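Local coordinates for protein aminotransferase (Psychrobacter arcticus 273-4, PDB 3IF2) that probably acts as a pyridoxal 5'-phosphate-dependent aminotransferase, perhaps transferring the amino group of valine to pyruvate, at residues S146-L151 / G208-S213; T152-G157 / R214-T219; P395-F400 / H410-I415. One frame throughout, in Å; residues are numbered along the deposited sequence.

Contact 1 of 3, residues S146-L151 / G208-S213; sequences SILLPL and GAICCS
L148 and I210 sit side by side as a parallel bridge, and the backbone bonds define their register. The N-H of L148 meets A209 O at 2.8 Å, nearly straight (169°) and in the carbonyl plane, while L148 O accepts C211 N, also at 2.8 Å. L148 thus reaches the residues before and after I210, as parallel pairing requires. A third bond, G208 N to S146 O, is more bent (146°). I210 CA adds a C-H...O contact to L148 O at 3.4 Å. Past L149 the pairing stops: P150 has no N-H, and its CD rests 3.2 Å from C211 O instead. These are neighbouring strands of the large mixed sheet that forms the core of the main domain in fold type I PLP enzymes, and 208-213 ends at S213, which touches the cofactor. The apolar contacts divide between the sheet's two faces. On one, I147 CG2 stands anti to the backbone N, which directs this methyl at C211 CB, 3.7 Å away, and F123 of helix 115-125 covers both residues. On the other, P150 CD packs against I210 CG2 at 4.0 Å, where L196 of helix 193-197 rests on L148 and P150.

Contact 2 of 3, residues T152-G157 / R214-T219; sequences TPEYIG and RPTNPT. With PLP (pyridoxal-5'-phosphate), chain C.
Y155 and N217 form part of the pyridoxal-5'-phosphate pocket, one over the cofactor ring and the other at its phenolic oxygen. The Y155 ring is held between two layers: G157 N stands 3.4 Å above the centre of one face, and PLP C3 lies 3.6 Å from the plane of the opposite face, offset toward the rim. N217 has CG anti to its backbone N (chi1 176°), which carries the amide out to the cofactor; ND2 donates to PLP O3 over 2.6 Å, almost straight at 170°. The same nitrogen is 3.4 Å from Y155 CD1, with ring and amide planes turned 46° apart. Because N217 OD1 accepts from R416 NH1, both ends of the amide have partners, which is consistent with the modelled orientation and probably holds it against rotation. An aromatic ring over the pyridine and an asparagine on O3 are characteristic of class I aminotransferases, where Asn-Pro-Thr follows the strand; cis peptide bonds precede P153 and P218. An alanine at Y155 is likely to open a gap over this face of the pyridine and take away the ring beside the N217 amide. Behind the pocket, E154 OE1 takes the N-H of Y155 on its anti lone pair at 2.9 Å and is probably also bonded by S213 OG, a second-shell link that probably helps to place the tyrosine, while T216 CG2 packs against that carboxylate and T216 OG1 bonds to S213 O. Farther out, P153 CG meets T219 CG2 at 3.7 Å, the side chains crossing at about a right angle. A water donates to P153 O at 3.0 Å and sits 2.7 Å from T219 OG1, which also pairs with N221 N.

Contact 3 of 3, residues P395-F400 / H410-I415; sequences PSEYFF and HAHECI
S396 and C414 meet in the tight, buried half of this contact. S396 N donates to C414 O at 3.0 Å, a bent bond (140°) that arrives from above the carbonyl plane, 46° out of it. The hydroxyl of S396 is turned between its own backbone N and carbonyl carbon, which sets OG among several acceptors: A411 O at 2.7 Å and C414 O at 2.8 Å compete for its single proton, and T379 OG1 bonds to it as well. CB of S396 is also pressed to within 3.6 Å of C414 CB. F400 completes this half: F400 CE1 lies 3.5 Å from A411 CB, and the F400 and Y408 rings pack edge-to-face. The setting is probably the small domain of the aminotransferase fold, at the border of a mixed sheet. There P395 and I415 form an antiparallel, non-hydrogen-bonded pair. After P395 the chain of 396-400 turns away from the sheet, F399 N bonding back to S396 O, and residues 410-412, ahead of the strand that begins at C414, make a 3-10 turn fastened by E413 N to H410 O at 3.2 Å. The other half is looser and partly exposed. E397 reaches out with its chain extended beyond CG, bringing E397 OE1 to 3.2 Å from H412 ND1, at the edge of the imidazole and in its plane; carboxylate and ring planes stand 76° apart. H410 approaches F400 only distantly, H410 CD2 to F400 CZ at 4.5 Å, and its imidazole is positioned by Y189 OH on NE2 and by W371, edge-to-face.

Overall arrangement
Contacts 1 and 2 join the same two chain runs in succession: strands 142-149 and 207-213 pair in contact 1, and the loops that leave them meet in contact 2. Both are buried, and contact 2 lies nearest the chain centre (about 6 Å between centres, against 14 Å and 17 Å for contacts 1 and 3). Regular backbone bonds and apolar faces dominate contact 1; irregular loops, cis prolines, a water and the cofactor replace them in contact 2, whose E154 carboxylate ties it to the end of strand 207-213. Contact 3, least buried, has glutamate and histidine at its outer side. It reaches contact 2 through a probable E154 N to F399 O bond, but does not touch contact 1.

Contact 1 of 3, residues S146-L151 / G208-S213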
loop_
_atom_site.group_PDB
_atom_site.type_symbol
_atom_site.label_atom_id
_atom_site.label_comp_id
_atom_site.label_asym_id
_atom_site.label_seq_id
_atom_site.Cartn_x
_atom_site.Cartn_y
_atom_site.Cartn_z
ATOM N N SER A 146 4.206 3.677 -23.875
ATOM C CA SER A 146 4.370 4.757 -22.910
ATOM C C SER A 146 3.062 5.391 -22.494
ATOM O O SER A 146 2.056 5.274 -23.205
ATOM C CB SER A 146 5.272 5.836 -23.522
ATOM O OG SER A 146 6.592 5.366 -23.586
ATOM N N ILE A 147 3.099 6.057 -21.334
ATOM C CA ILE A 147 1.980 6.854 -20.811
ATOM C C ILE A 147 2.251 8.254 -21.383
ATOM O O ILE A 147 3.310 8.823 -21.129
ATOM C CB ILE A 147 1.967 6.890 -19.269
ATOM C CG1 ILE A 147 1.950 5.460 -18.671
ATOM C CG2 ILE A 147 0.790 7.697 -18.760
ATOM C CD1 ILE A 147 0.795 4.537 -19.125
ATOM N N LEU A 148 1.326 8.781 -22.190
ATOM C CA LEU A 148 1.486 10.100 -22.816
ATOM C C LEU A 148 1.068 11.206 -21.846
ATOM O O LEU A 148 -0.068 11.218 -21.384
ATOM C CB LEU A 148 0.682 10.208 -24.126
ATOM C CG LEU A 148 0.666 11.542 -24.905
ATOM C CD1 LEU A 148 2.057 12.084 -25.161
ATOM C CD2 LEU A 148 -0.061 11.379 -26.216
ATOM N N LEU A 149 2.004 12.108 -21.530
ATOM C CA LEU A 149 1.752 13.283 -20.713
ATOM C C LEU A 149 1.584 14.375 -21.763
ATOM O O LEU A 149 2.561 14.765 -22.388
ATOM C CB LEU A 149 2.921 13.568 -19.762
ATOM C CG LEU A 149 3.369 12.453 -18.808
ATOM C CD1 LEU A 149 4.428 12.987 -17.858
ATOM C CD2 LEU A 149 2.208 11.870 -18.025
ATOM N N PRO A 150 0.347 14.857 -21.994
ATOM C CA PRO A 150 0.105 15.839 -23.045
ATOM C C PRO A 150 0.690 17.234 -22.808
ATOM O O PRO A 150 0.736 18.045 -23.741
ATOM C CB PRO A 150 -1.420 15.880 -23.122
ATOM C CG PRO A 150 -1.848 15.649 -21.775
ATOM C CD PRO A 150 -0.855 14.699 -21.156
ATOM N N LEU A 151 1.116 17.513 -21.582
ATOM C CA LEU A 151 1.779 18.764 -21.254
ATOM C C LEU A 151 2.621 18.589 -19.987
ATOM O O LEU A 151 2.161 18.004 -19.017
ATOM C CB LEU A 151 0.738 19.890 -21.092
ATOM C CG LEU A 151 1.177 21.292 -20.641
ATOM C CD1 LEU A 151 0.214 22.349 -21.125
ATOM C CD2 LEU A 151 1.309 21.373 -19.141
ATOM N N GLY A 208 0.099 3.552 -24.552
ATOM C CA GLY A 208 -0.913 2.754 -23.831
ATOM C C GLY A 208 -2.040 3.521 -23.140
ATOM O O GLY A 208 -3.137 2.994 -22.990
ATOM N N ALA A 209 -1.763 4.751 -22.710
ATOM C CA ALA A 209 -2.747 5.623 -22.056
ATOM C C ALA A 209 -2.278 7.068 -22.100
ATOM O O ALA A 209 -1.109 7.316 -22.381
ATOM C CB ALA A 209 -2.944 5.198 -20.617
ATOM N N ILE A 210 -3.204 8.003 -21.855
ATOM C CA ILE A 210 -2.884 9.432 -21.731
ATOM C C ILE A 210 -3.132 9.780 -20.271
ATOM O O ILE A 210 -4.110 9.303 -19.692
ATOM C CB ILE A 210 -3.736 10.347 -22.630
ATOM C CG1 ILE A 210 -3.555 9.970 -24.103
ATOM C CG2 ILE A 210 -3.320 11.803 -22.449
ATOM C CD1 ILE A 210 -4.353 10.851 -25.081
ATOM N N CYS A 211 -2.260 10.596 -19.677
ATOM C CA CYS A 211 -2.414 11.011 -18.282
ATOM C C CYS A 211 -2.006 12.454 -17.966
ATOM O O CYS A 211 -1.041 12.966 -18.531
ATOM C CB CYS A 211 -1.623 10.078 -17.370
ATOM S SG CYS A 211 -1.934 10.404 -15.608
ATOM N N CYS A 212 -2.748 13.083 -17.048
ATOM C CA CYS A 212 -2.415 14.413 -16.538
ATOM C C CYS A 212 -3.116 14.756 -15.225
ATOM O O CYS A 212 -4.139 14.168 -14.905
ATOM C CB CYS A 212 -2.774 15.485 -17.550
ATOM S SG CYS A 212 -4.513 15.543 -17.828
ATOM N N SER A 213 -2.547 15.722 -14.500
ATOM C CA SER A 213 -3.073 16.228 -13.245
ATOM C C SER A 213 -3.826 17.526 -13.511
ATOM O O SER A 213 -3.364 18.348 -14.308
ATOM C CB SER A 213 -1.963 16.418 -12.210
ATOM O OG SER A 213 -0.862 17.137 -12.716
#

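Contact 2 of 3, residues T152-G157 / R214-T219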
loop_
_atom_site.group_PDB
_atom_site.type_symbol
_atom_site.label_atom_id
_atom_site.label_comp_id
_atom_site.label_asym_id
_atom_site.label_seq_id
_atom_site.Cartn_x
_atom_site.Cartn_y
_atom_site.Cartn_z
ATOM N N THR A 152 3.865 19.058 -20.043
ATOM C CA THR A 152 4.777 19.094 -18.905
ATOM C C THR A 152 5.045 20.598 -18.668
ATOM O O THR A 152 4.840 21.396 -19.582
ATOM C CB THR A 152 6.062 18.295 -19.172
ATOM O OG1 THR A 152 6.660 18.744 -20.392
ATOM C CG2 THR A 152 5.747 16.821 -19.305
ATOM N N PRO A 153 5.487 21.003 -17.464
ATOM C CA PRO A 153 5.783 20.213 -16.279
ATOM C C PRO A 153 4.596 19.422 -15.713
ATOM O O PRO A 153 3.429 19.805 -15.888
ATOM C CB PRO A 153 6.276 21.232 -15.256
ATOM C CG PRO A 153 6.384 22.516 -15.955
ATOM C CD PRO A 153 5.830 22.423 -17.300
ATOM N N GLU A 154 4.917 18.283 -15.118
ATOM C CA GLU A 154 3.943 17.403 -14.488
ATOM C C GLU A 154 4.479 16.863 -13.183
ATOM O O GLU A 154 5.633 17.097 -12.848
ATOM C CB GLU A 154 3.515 16.275 -15.448
ATOM C CG GLU A 154 2.174 16.532 -16.143
ATOM C CD GLU A 154 0.960 16.421 -15.210
ATOM O OE1 GLU A 154 1.148 16.219 -13.984
ATOM O OE2 GLU A 154 -0.184 16.561 -15.720
ATOM N N TYR A 155 3.627 16.137 -12.472
ATOM C CA TYR A 155 3.927 15.626 -11.143
ATOM C C TYR A 155 5.204 14.799 -11.039
ATOM O O TYR A 155 5.355 13.793 -11.737
ATOM C CB TYR A 155 2.724 14.831 -10.628
ATOM C CG TYR A 155 2.865 14.239 -9.242
ATOM C CD1 TYR A 155 3.343 15.000 -8.164
ATOM C CD2 TYR A 155 2.451 12.920 -8.993
ATOM C CE1 TYR A 155 3.459 14.421 -6.882
ATOM C CE2 TYR A 155 2.532 12.348 -7.735
ATOM C CZ TYR A 155 3.026 13.090 -6.683
ATOM O OH TYR A 155 3.103 12.467 -5.474
ATOM N N ILE A 156 6.110 15.253 -10.170
ATOM C CA ILE A 156 7.392 14.583 -9.893
ATOM C C ILE A 156 7.222 13.092 -9.520
ATOM O O ILE A 156 8.059 12.263 -9.888
ATOM C CB ILE A 156 8.217 15.372 -8.799
ATOM C CG1 ILE A 156 9.655 14.856 -8.646
ATOM C CG2 ILE A 156 7.513 15.358 -7.472
ATOM C CD1 ILE A 156 10.529 15.732 -7.741
ATOM N N GLY A 157 6.146 12.776 -8.806
ATOM C CA GLY A 157 5.838 11.401 -8.357
ATOM C C GLY A 157 5.454 10.348 -9.390
ATOM O O GLY A 157 5.420 9.152 -9.059
ATOM N N ARG A 214 -4.982 17.683 -12.847
ATOM C CA ARG A 214 -5.873 18.827 -13.033
ATOM C C ARG A 214 -6.590 19.207 -11.717
ATOM O O ARG A 214 -7.526 18.502 -11.299
ATOM C CB ARG A 214 -6.898 18.489 -14.132
ATOM C CG ARG A 214 -7.605 19.693 -14.725
ATOM C CD ARG A 214 -8.819 19.282 -15.507
ATOM N NE ARG A 214 -9.416 20.408 -16.230
ATOM C CZ ARG A 214 -10.691 20.507 -16.628
ATOM N NH1 ARG A 214 -11.610 19.569 -16.354
ATOM N NH2 ARG A 214 -11.074 21.600 -17.294
ATOM N N PRO A 215 -6.118 20.270 -11.016
ATOM C CA PRO A 215 -4.941 21.120 -11.289
ATOM C C PRO A 215 -3.619 20.363 -11.158
ATOM O O PRO A 215 -3.548 19.310 -10.507
ATOM C CB PRO A 215 -5.035 22.257 -10.271
ATOM C CG PRO A 215 -6.113 21.896 -9.319
ATOM C CD PRO A 215 -6.892 20.741 -9.850
ATOM N N THR A 216 -2.578 20.935 -11.764
ATOM C CA THR A 216 -1.283 20.314 -11.852
ATOM C C THR A 216 -0.316 20.699 -10.740
ATOM O O THR A 216 -0.263 21.857 -10.321
ATOM C CB THR A 216 -0.638 20.649 -13.206
ATOM O OG1 THR A 216 -1.518 20.228 -14.250
ATOM C CG2 THR A 216 0.723 19.965 -13.382
ATOM N N ASN A 217 0.389 19.676 -10.246
ATOM C CA ASN A 217 1.540 19.792 -9.357
ATOM C C ASN A 217 2.623 19.681 -10.434
ATOM O O ASN A 217 2.640 18.683 -11.158
ATOM C CB ASN A 217 1.588 18.609 -8.353
ATOM C CG ASN A 217 2.832 18.617 -7.437
ATOM O OD1 ASN A 217 3.813 19.267 -7.730
ATOM N ND2 ASN A 217 2.786 17.865 -6.334
ATOM N N PRO A 218 3.572 20.631 -10.499
ATOM C CA PRO A 218 3.913 21.767 -9.652
ATOM C C PRO A 218 3.456 23.153 -10.090
ATOM O O PRO A 218 3.787 24.115 -9.409
ATOM C CB PRO A 218 5.426 21.775 -9.831
ATOM C CG PRO A 218 5.568 21.591 -11.326
ATOM C CD PRO A 218 4.401 20.683 -11.725
ATOM N N THR A 219 2.735 23.255 -11.199
ATOM C CA THR A 219 2.479 24.538 -11.843
ATOM C C THR A 219 1.323 25.349 -11.332
ATOM O O THR A 219 1.368 26.575 -11.385
ATOM C CB THR A 219 2.241 24.336 -13.345
ATOM O OG1 THR A 219 1.147 23.428 -13.514
ATOM C CG2 THR A 219 3.481 23.769 -14.005
HETATM N N1 PLP C . -1.452 13.776 -7.529
HETATM C C2 PLP C . -0.815 14.992 -7.392
HETATM C C2A PLP C . -0.985 15.991 -8.491
HETATM C C3 PLP C . -0.050 15.258 -6.234
HETATM O O3 PLP C . 0.596 16.452 -6.055
HETATM C C4 PLP C . 0.082 14.265 -5.233
HETATM C C4A PLP C . 1.131 14.500 -4.153
HETATM O O4A PLP C . 0.875 14.339 -2.953
HETATM C C5 PLP C . -0.588 13.009 -5.406
HETATM C C6 PLP C . -1.350 12.804 -6.572
HETATM C C5A PLP C . -0.480 11.844 -4.401
HETATM O O4P PLP C . -1.432 11.898 -3.360
HETATM P P PLP C . -1.687 10.629 -2.410
HETATM O O1P PLP C . -0.928 9.345 -2.643
HETATM O O2P PLP C . -3.139 10.381 -2.643
HETATM O O3P PLP C . -1.387 11.108 -1.045
HETATM O O HOH W 1 1.606 22.156 -15.903
#

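Contact 3 of 3, residues P395-F400 / H410-I415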
loop_
_atom_site.group_PDB
_atom_site.type_symbol
_atom_site.label_atom_id
_atom_site.label_comp_id
_atom_site.label_asym_id
_atom_site.label_seq_id
_atom_site.Cartn_x
_atom_site.Cartn_y
_atom_site.Cartn_z
ATOM N N PRO A 395 13.614 22.408 -7.250
ATOM C CA PRO A 395 14.036 22.893 -8.582
ATOM C C PRO A 395 13.218 22.238 -9.705
ATOM O O PRO A 395 12.745 21.104 -9.556
ATOM C CB PRO A 395 15.515 22.505 -8.652
ATOM C CG PRO A 395 15.615 21.271 -7.858
ATOM C CD PRO A 395 14.531 21.350 -6.764
ATOM N N SER A 396 13.048 22.966 -10.801
ATOM C CA SER A 396 12.240 22.521 -11.941
ATOM C C SER A 396 12.707 21.312 -12.751
ATOM O O SER A 396 11.872 20.647 -13.363
ATOM C CB SER A 396 12.059 23.689 -12.923
ATOM O OG SER A 396 13.300 24.332 -13.269
ATOM N N GLU A 397 14.005 21.013 -12.765
ATOM C CA GLU A 397 14.495 19.923 -13.600
ATOM C C GLU A 397 13.937 18.515 -13.313
ATOM O O GLU A 397 14.081 17.643 -14.157
ATOM C CB GLU A 397 16.019 19.921 -13.690
ATOM C CG GLU A 397 16.787 19.493 -12.457
ATOM C CD GLU A 397 18.289 19.458 -12.740
ATOM O OE1 GLU A 397 18.911 20.556 -12.814
ATOM O OE2 GLU A 397 18.831 18.333 -12.902
ATOM N N TYR A 398 13.287 18.311 -12.163
ATOM C CA TYR A 398 12.685 17.014 -11.806
ATOM C C TYR A 398 11.205 16.851 -12.178
ATOM O O TYR A 398 10.640 15.776 -11.947
ATOM C CB TYR A 398 12.883 16.727 -10.304
ATOM C CG TYR A 398 14.334 16.782 -9.882
ATOM C CD1 TYR A 398 15.292 15.938 -10.486
ATOM C CD2 TYR A 398 14.772 17.680 -8.890
ATOM C CE1 TYR A 398 16.664 15.991 -10.116
ATOM C CE2 TYR A 398 16.146 17.734 -8.500
ATOM C CZ TYR A 398 17.079 16.886 -9.123
ATOM O OH TYR A 398 18.402 16.928 -8.757
ATOM N N PHE A 399 10.594 17.874 -12.781
ATOM C CA PHE A 399 9.169 17.854 -13.129
ATOM C C PHE A 399 8.893 17.651 -14.619
ATOM O O PHE A 399 7.838 18.037 -15.104
ATOM C CB PHE A 399 8.477 19.138 -12.610
ATOM C CG PHE A 399 8.461 19.269 -11.120
ATOM C CD1 PHE A 399 7.414 18.750 -10.373
ATOM C CD2 PHE A 399 9.476 19.935 -10.467
ATOM C CE1 PHE A 399 7.380 18.877 -8.968
ATOM C CE2 PHE A 399 9.465 20.080 -9.080
ATOM C CZ PHE A 399 8.408 19.541 -8.317
ATOM N N PHE A 400 9.805 17.000 -15.330
ATOM C CA PHE A 400 9.650 16.711 -16.753
ATOM C C PHE A 400 9.952 15.221 -16.942
ATOM O O PHE A 400 11.050 14.871 -17.361
ATOM C CB PHE A 400 10.599 17.599 -17.570
ATOM C CG PHE A 400 10.321 19.083 -17.457
ATOM C CD1 PHE A 400 10.907 19.844 -16.447
ATOM C CD2 PHE A 400 9.494 19.716 -18.372
ATOM C CE1 PHE A 400 10.661 21.238 -16.345
ATOM C CE2 PHE A 400 9.247 21.098 -18.293
ATOM C CZ PHE A 400 9.829 21.859 -17.271
ATOM N N HIS A 410 14.445 26.103 -20.247
ATOM C CA HIS A 410 13.261 26.321 -19.426
ATOM C C HIS A 410 13.186 25.391 -18.197
ATOM O O HIS A 410 12.793 25.843 -17.121
ATOM C CB HIS A 410 11.988 26.216 -20.265
ATOM C CG HIS A 410 10.757 26.688 -19.549
ATOM N ND1 HIS A 410 10.493 28.022 -19.326
ATOM C CD2 HIS A 410 9.717 26.003 -19.016
ATOM C CE1 HIS A 410 9.346 28.137 -18.685
ATOM N NE2 HIS A 410 8.853 26.929 -18.492
ATOM N N ALA A 411 13.597 24.128 -18.357
ATOM C CA ALA A 411 13.642 23.158 -17.251
ATOM C C ALA A 411 14.688 23.485 -16.161
ATOM O O ALA A 411 14.657 22.872 -15.094
ATOM C CB ALA A 411 13.845 21.714 -17.783
ATOM N N HIS A 412 15.604 24.415 -16.424
ATOM C CA HIS A 412 16.598 24.867 -15.444
ATOM C C HIS A 412 16.335 26.291 -14.923
ATOM O O HIS A 412 17.189 26.844 -14.205
ATOM C CB HIS A 412 18.008 24.792 -16.064
ATOM C CG HIS A 412 18.434 23.401 -16.399
ATOM N ND1 HIS A 412 18.634 22.437 -15.433
ATOM C CD2 HIS A 412 18.690 22.807 -17.586
ATOM C CE1 HIS A 412 19.000 21.307 -16.013
ATOM N NE2 HIS A 412 19.041 21.505 -17.319
ATOM N N GLU A 413 15.169 26.868 -15.244
ATOM C CA GLU A 413 14.824 28.261 -14.867
ATOM C C GLU A 413 13.639 28.428 -13.908
ATOM O O GLU A 413 13.305 29.548 -13.573
ATOM C CB GLU A 413 14.623 29.111 -16.140
ATOM C CG GLU A 413 15.927 29.414 -16.872
ATOM C CD GLU A 413 15.763 30.330 -18.073
ATOM O OE1 GLU A 413 14.609 30.598 -18.495
ATOM O OE2 GLU A 413 16.816 30.778 -18.610
ATOM N N CYS A 414 13.045 27.341 -13.417
ATOM C CA CYS A 414 11.906 27.455 -12.512
ATOM C C CYS A 414 12.074 26.780 -11.161
ATOM O O CYS A 414 12.995 25.978 -10.973
ATOM C CB CYS A 414 10.635 26.966 -13.208
ATOM S SG CYS A 414 10.372 27.805 -14.742
ATOM N N ILE A 415 11.227 27.189 -10.204
ATOM C CA ILE A 415 11.146 26.537 -8.890
ATOM C C ILE A 415 9.683 26.340 -8.470
ATOM O O ILE A 415 8.815 27.107 -8.891
ATOM C CB ILE A 415 11.988 27.255 -7.762
ATOM C CG1 ILE A 415 11.382 28.597 -7.313
ATOM C CG2 ILE A 415 13.480 27.415 -8.195
ATOM C CD1 ILE A 415 12.241 29.327 -6.255
#